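Local atomic coordinates of surface-associated protein CshA (PDB entry 5L2D), a protein that probably serves as a cell-wall-anchored adhesin through which Streptococcus gordonii binds host fibronectin, this chain being its non-repetitive domain 2. Residues I131-D135 and D136-W140. Residues are numbered along the deposited sequence; the frame is centred on the assembly and turned at random.
Sequences IILPD and DAVNW
Leu133 packs over the indole of Trp140 in a local, buried contact across a wide loop, the one that links the short strand 131-132 to the long strand 138-150 in non-repetitive domain 2 of CshA. It illustrates side-chain packing across a connection where no backbone-to-backbone hydrogen bond joins the two segments. CD1 of Leu133 makes a CH-pi contact over the face of the five-membered ring, 3.8 Å from its centroid. Farther along the same face, CB of Leu133 sits 3.7 Å from CE2 of Trp140, so the leucine lies lengthwise on the indole and the two side chains run past each other in opposite directions. A chi1 of 63° sets Trp140 CG between the backbone N and the carbonyl carbon, from where the indole extends under Leu133 with one face against it. Val138 adds a looser apolar touch, its CG2 4.4 Å from Leu133 CD2. At the bend, Pro134 centres an inverse gamma turn, closed by the hydrogen bond from Asp135 N to Leu133 O (3.0 Å). A weak hydrogen bond follows from Asp136 N to Asp135 OD1. At the loop's end and the start of strand 138-150, Ala137 and Asn139 hydrogen-bond through their backbones to Leu93 and Ser91, while strands 131-132 and 138-150 join an antiparallel sheet with a strand of the second subunit, whose Val270 packs on Trp140.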
ATOM      1  N   ILE A 131      -2.622   6.820  -6.870  1.00 87.56           N
ATOM      2  CA  ILE A 131      -2.723   7.521  -5.592  1.00 83.34           C
ATOM      3  C   ILE A 131      -1.355   7.526  -4.968  1.00 75.47           C
ATOM      4  O   ILE A 131      -0.664   6.516  -4.977  1.00 76.69           O
ATOM      5  CB  ILE A 131      -3.692   6.824  -4.625  1.00 85.64           C
ATOM      6  CG1 ILE A 131      -5.115   7.016  -5.096  1.00 89.26           C
ATOM      7  CG2 ILE A 131      -3.583   7.391  -3.215  1.00 88.17           C
ATOM      8  CD1 ILE A 131      -6.058   6.022  -4.459  1.00 88.45           C
ATOM      9  N   ILE A 132      -0.983   8.649  -4.383  1.00 76.87           N
ATOM     10  CA  ILE A 132       0.369   8.828  -3.882  1.00 75.92           C
ATOM     11  C   ILE A 132       0.345   9.890  -2.805  1.00 71.21           C
ATOM     12  O   ILE A 132      -0.491  10.809  -2.837  1.00 72.03           O
ATOM     13  CB  ILE A 132       1.325   9.214  -5.040  1.00 85.24           C
ATOM     14  CG1 ILE A 132       2.747   9.476  -4.530  1.00 99.44           C
ATOM     15  CG2 ILE A 132       0.799  10.420  -5.808  1.00 78.48           C
ATOM     16  CD1 ILE A 132       3.794   9.532  -5.636  1.00102.95           C
ATOM     17  N   LEU A 133       1.220   9.723  -1.823  1.00 71.71           N
ATOM     18  CA  LEU A 133       1.437  10.739  -0.807  1.00 77.62           C
ATOM     19  C   LEU A 133       2.642  11.494  -1.286  1.00 83.86           C
ATOM     20  O   LEU A 133       3.747  10.932  -1.299  1.00 92.16           O
ATOM     21  CB  LEU A 133       1.716  10.135   0.556  1.00 73.59           C
ATOM     22  CG  LEU A 133       1.670  11.161   1.676  1.00 71.02           C
ATOM     23  CD1 LEU A 133       1.717  10.438   3.008  1.00 72.78           C
ATOM     24  CD2 LEU A 133       2.801  12.164   1.600  1.00 73.82           C
ATOM     25  N   PRO A 134       2.436  12.765  -1.686  1.00 92.69           N
ATOM     26  CA  PRO A 134       3.385  13.557  -2.474  1.00 92.20           C
ATOM     27  C   PRO A 134       4.509  14.218  -1.655  1.00 86.45           C
ATOM     28  O   PRO A 134       4.582  15.436  -1.567  1.00 91.35           O
ATOM     29  CB  PRO A 134       2.471  14.620  -3.078  1.00 92.53           C
ATOM     30  CG  PRO A 134       1.496  14.900  -1.974  1.00 89.91           C
ATOM     31  CD  PRO A 134       1.220  13.550  -1.369  1.00 93.60           C
ATOM     32  N   ASP A 135       5.374  13.420  -1.051  1.00 83.14           N
ATOM     33  CA  ASP A 135       6.518  13.959  -0.324  1.00 87.22           C
ATOM     34  C   ASP A 135       7.349  12.779   0.182  1.00 85.79           C
ATOM     35  O   ASP A 135       6.823  11.711   0.470  1.00102.81           O
ATOM     36  CB  ASP A 135       6.071  14.897   0.818  1.00 86.98           C
ATOM     37  CG  ASP A 135       7.215  15.755   1.398  1.00 90.13           C
ATOM     38  OD1 ASP A 135       8.291  15.934   0.778  1.00 90.07           O
ATOM     39  OD2 ASP A 135       7.016  16.279   2.504  1.00 76.01           O
ATOM     40  N   ASP A 136       8.653  12.988   0.275  1.00 87.60           N
ATOM     41  CA  ASP A 136       9.603  11.925   0.554  1.00 85.59           C
ATOM     42  C   ASP A 136       9.582  11.516   2.011  1.00 78.80           C
ATOM     43  O   ASP A 136       9.086  12.254   2.855  1.00 82.88           O
ATOM     44  CB  ASP A 136      11.024  12.381   0.175  1.00 87.98           C
ATOM     45  CG  ASP A 136      11.160  12.762  -1.324  1.00 89.07           C
ATOM     46  OD1 ASP A 136      10.376  12.266  -2.191  1.00 82.55           O
ATOM     47  OD2 ASP A 136      12.080  13.563  -1.619  1.00 89.48           O
ATOM     48  N   ALA A 137      10.102  10.325   2.292  1.00 78.05           N
ATOM     49  CA  ALA A 137      10.491   9.934   3.663  1.00 76.94           C
ATOM     50  C   ALA A 137       9.324   9.896   4.643  1.00 82.74           C
ATOM     51  O   ALA A 137       9.342  10.535   5.716  1.00 77.11           O
ATOM     52  CB  ALA A 137      11.593  10.835   4.179  1.00 73.74           C
ATOM     53  N   VAL A 138       8.330   9.091   4.266  1.00 84.48           N
ATOM     54  CA  VAL A 138       7.104   8.914   5.046  1.00 75.87           C
ATOM     55  C   VAL A 138       6.821   7.430   5.269  1.00 69.63           C
ATOM     56  O   VAL A 138       7.109   6.587   4.428  1.00 66.92           O
ATOM     57  CB  VAL A 138       5.900   9.570   4.359  1.00 72.90           C
ATOM     58  CG1 VAL A 138       5.799  11.030   4.739  1.00 71.31           C
ATOM     59  CG2 VAL A 138       6.033   9.434   2.846  1.00 82.18           C
ATOM     60  N   ASN A 139       6.312   7.135   6.454  1.00 67.48           N
ATOM     61  CA  ASN A 139       5.745   5.855   6.785  1.00 64.05           C
ATOM     62  C   ASN A 139       4.261   6.148   6.853  1.00 64.53           C
ATOM     63  O   ASN A 139       3.787   6.779   7.823  1.00 59.25           O
ATOM     64  CB  ASN A 139       6.261   5.385   8.142  1.00 59.53           C
ATOM     65  CG  ASN A 139       5.674   4.070   8.559  1.00 65.61           C
ATOM     66  OD1 ASN A 139       5.169   3.259   7.742  1.00 77.48           O
ATOM     67  ND2 ASN A 139       5.711   3.841   9.841  1.00 62.78           N
ATOM     68  N   TRP A 140       3.533   5.752   5.808  1.00 64.49           N
ATOM     69  CA  TRP A 140       2.075   5.926   5.794  1.00 61.65           C
ATOM     70  C   TRP A 140       1.342   4.641   5.466  1.00 59.12           C
ATOM     71  O   TRP A 140       1.939   3.561   5.298  1.00 62.70           O
ATOM     72  CB  TRP A 140       1.653   7.065   4.867  1.00 57.08           C
ATOM     73  CG  TRP A 140       1.993   6.860   3.420  1.00 60.38           C
ATOM     74  CD1 TRP A 140       3.227   6.907   2.863  1.00 65.34           C
ATOM     75  CD2 TRP A 140       1.080   6.621   2.340  1.00 59.75           C
ATOM     76  NE1 TRP A 140       3.154   6.698   1.505  1.00 63.47           N
ATOM     77  CE2 TRP A 140       1.845   6.536   1.156  1.00 58.81           C
ATOM     78  CE3 TRP A 140      -0.316   6.470   2.256  1.00 61.18           C
ATOM     79  CZ2 TRP A 140       1.277   6.299  -0.088  1.00 60.21           C
ATOM     80  CZ3 TRP A 140      -0.897   6.244   1.007  1.00 58.25           C
ATOM     81  CH2 TRP A 140      -0.096   6.157  -0.147  1.00 66.10           C
TER